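Local coordinates for protein cellulose 1,4-beta-cellobiosidase (Thermobifida fusca, PDB 4JJJ) that probably hydrolyses cellulose to cellobiose as a family 48 cellobiohydrolase, this chain being its catalytic domain with an (alpha/alpha)6 fold, at residues N574-E579 against I587-K592. The protein carries 1 engineered substitution. Numbering follows the deposited sequence.
Sequences NGDRIE and IRSFYK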
loop_
_atom_site.group_PDB
_atom_site.type_symbol
_atom_site.label_atom_id
_atom_site.label_comp_id
_atom_site.label_asym_id
_atom_site.label_seq_id
_atom_site.Cartn_x
_atom_site.Cartn_y
_atom_site.Cartn_z
ATOM N N ASN A 574 -2.978 19.510 -19.408
ATOM C CA ASN A 574 -1.976 20.298 -20.110
ATOM C C ASN A 574 -2.096 20.231 -21.611
ATOM O O ASN A 574 -1.199 20.773 -22.331
ATOM C CB ASN A 574 -0.624 19.907 -19.623
ATOM C CG ASN A 574 -0.165 18.568 -20.151
ATOM O OD1 ASN A 574 -0.922 17.745 -20.713
ATOM N ND2 ASN A 574 1.141 18.328 -19.980
ATOM N N GLY A 575 -3.115 19.577 -22.131
ATOM C CA GLY A 575 -3.286 19.439 -23.586
ATOM C C GLY A 575 -2.605 18.216 -24.218
ATOM O O GLY A 575 -2.752 17.966 -25.415
ATOM N N ASP A 576 -1.891 17.368 -23.425
ATOM C CA ASP A 576 -1.267 16.222 -23.984
ATOM C C ASP A 576 -2.356 15.290 -24.598
ATOM O O ASP A 576 -3.423 14.989 -23.993
ATOM C CB ASP A 576 -0.490 15.378 -22.914
ATOM C CG ASP A 576 0.759 16.054 -22.405
ATOM O OD1 ASP A 576 1.353 16.982 -23.119
ATOM O OD2 ASP A 576 1.256 15.621 -21.326
ATOM N N ARG A 577 -2.091 14.850 -25.828
ATOM C CA ARG A 577 -3.020 13.985 -26.546
ATOM C C ARG A 577 -3.038 12.555 -26.080
ATOM O O ARG A 577 -2.039 11.864 -26.106
ATOM C CB ARG A 577 -2.694 14.044 -28.061
ATOM C CG ARG A 577 -2.927 15.452 -28.601
ATOM C CD ARG A 577 -2.284 15.783 -29.943
ATOM N NE ARG A 577 -2.712 14.954 -31.081
ATOM C CZ ARG A 577 -3.922 14.964 -31.651
ATOM N NH1 ARG A 577 -4.914 15.730 -31.181
ATOM N NH2 ARG A 577 -4.151 14.153 -32.686
ATOM N N ILE A 578 -4.206 12.116 -25.589
ATOM C CA ILE A 578 -4.447 10.684 -25.272
ATOM C C ILE A 578 -5.100 10.040 -26.498
ATOM O O ILE A 578 -6.266 10.252 -26.753
ATOM C CB ILE A 578 -5.374 10.554 -24.103
ATOM C CG1 ILE A 578 -4.957 11.478 -22.897
ATOM C CG2 ILE A 578 -5.452 9.102 -23.628
ATOM C CD1 ILE A 578 -6.025 11.789 -21.912
ATOM N N GLU A 579 -4.315 9.254 -27.185
ATOM C CA GLU A 579 -4.722 8.574 -28.391
ATOM C C GLU A 579 -3.820 7.374 -28.613
ATOM O O GLU A 579 -2.661 7.252 -28.108
ATOM C CB GLU A 579 -4.633 9.471 -29.619
ATOM C CG GLU A 579 -3.391 10.223 -29.671
ATOM C CD GLU A 579 -3.231 11.164 -30.874
ATOM O OE1 GLU A 579 -4.276 11.553 -31.478
ATOM O OE2 GLU A 579 -2.016 11.371 -31.165
ATOM N N ILE A 587 1.856 11.523 -22.455
ATOM C CA ILE A 587 0.730 11.993 -21.675
ATOM C C ILE A 587 1.154 12.533 -20.312
ATOM O O ILE A 587 0.302 12.825 -19.449
ATOM C CB ILE A 587 -0.361 10.936 -21.495
ATOM C CG1 ILE A 587 0.069 9.630 -20.786
ATOM C CG2 ILE A 587 -0.880 10.544 -22.825
ATOM C CD1 ILE A 587 -1.085 8.820 -20.277
ATOM N N ARG A 588 2.466 12.687 -20.190
ATOM C CA ARG A 588 3.104 13.328 -18.998
ATOM C C ARG A 588 4.271 14.259 -19.461
ATOM O O ARG A 588 5.393 14.186 -18.995
ATOM C CB ARG A 588 3.642 12.257 -18.028
ATOM C CG ARG A 588 2.557 11.335 -17.494
ATOM C CD ARG A 588 3.214 10.226 -16.698
ATOM N NE ARG A 588 2.323 9.218 -16.121
ATOM C CZ ARG A 588 1.798 8.211 -16.837
ATOM N NH1 ARG A 588 1.953 8.100 -18.114
ATOM N NH2 ARG A 588 1.070 7.254 -16.233
ATOM N N SER A 589 3.944 15.154 -20.406
ATOM C CA SER A 589 4.970 15.865 -21.135
ATOM C C SER A 589 5.719 16.857 -20.277
ATOM O O SER A 589 6.827 17.225 -20.623
ATOM C CB SER A 589 4.435 16.545 -22.412
ATOM O OG SER A 589 3.591 17.584 -22.099
ATOM N N PHE A 590 5.133 17.187 -19.164
ATOM C CA PHE A 590 5.809 17.994 -18.144
ATOM C C PHE A 590 7.158 17.388 -17.675
ATOM O O PHE A 590 7.985 18.069 -17.103
ATOM C CB PHE A 590 4.904 18.281 -16.950
ATOM C CG PHE A 590 4.255 17.051 -16.348
ATOM C CD1 PHE A 590 4.922 16.216 -15.509
ATOM C CD2 PHE A 590 2.952 16.744 -16.679
ATOM C CE1 PHE A 590 4.345 15.054 -14.986
ATOM C CE2 PHE A 590 2.361 15.637 -16.121
ATOM C CZ PHE A 590 3.036 14.787 -15.352
ATOM N N TYR A 591 7.300 16.073 -17.771
ATOM C CA TYR A 591 8.519 15.401 -17.413
ATOM C C TYR A 591 9.706 15.908 -18.146
ATOM O O TYR A 591 10.781 15.838 -17.646
ATOM C CB TYR A 591 8.443 13.903 -17.409
ATOM C CG TYR A 591 8.174 13.222 -16.106
ATOM C CD1 TYR A 591 8.973 13.499 -15.031
ATOM C CD2 TYR A 591 7.260 12.211 -16.012
ATOM C CE1 TYR A 591 8.797 12.887 -13.776
ATOM C CE2 TYR A 591 7.055 11.571 -14.768
ATOM C CZ TYR A 591 7.902 11.860 -13.701
ATOM O OH TYR A 591 7.798 11.173 -12.452
ATOM N N LYS A 592 9.541 16.445 -19.332
ATOM C CA LYS A 592 10.690 16.950 -20.079
ATOM C C LYS A 592 11.264 18.190 -19.433
ATOM O O LYS A 592 12.416 18.532 -19.760
ATOM C CB LYS A 592 10.188 17.310 -21.443
ATOM C CG LYS A 592 9.801 16.105 -22.286
ATOM C CD LYS A 592 9.191 16.701 -23.604
ATOM C CE LYS A 592 8.746 15.622 -24.563
ATOM N NZ LYS A 592 7.934 16.220 -25.722
HETATM O O HOH W 1 -0.235 15.402 -18.755
#
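The carboxylate of Asp576 grips Ser589 with both oxygens. OD1 accepts the hydroxyl OG of Ser589 at 2.5 Å through its syn lone pair. OD2 takes the backbone N of Ser589 at 2.9 Å, in a nearly straight bond that meets it on the syn side, tilted out of the carboxylate plane. With chi1 at 68°, Ser589 OG stands on the same side as its backbone N, and both face the one carboxylate. A water bridges Asp576 OD2 and Ile587 O, and Asn574 ND2 adds a weak bond to the same OD2 (3.0 Å). Asn574 OD1 accepts the backbone N of Asp576 at 2.9 Å, closing an Asx turn just ahead of the strand. An alanine in place of Asp576 would probably leave the N and OG of Ser589 without these acceptors, and the water and Asn574 ND2 without OD2.

Apolar contact is slighter: Ile587 CG2 meets Ile578 CG1 at 4.2 Å, the two side chains crossing at about a right angle. Asn574 ND2 approaches the edge of the Phe590 ring at CD2 (4.1 Å), amide and ring planes 57° apart. Phe590 also packs edge-to-face with Tyr156.

The contact lies toward the periphery of the domain. It ties the turn leading into strand 577-578, which pairs antiparallel with strand 570-571, to the 3-10 turn that holds Ser589 and Phe590, ahead of helix 597-604.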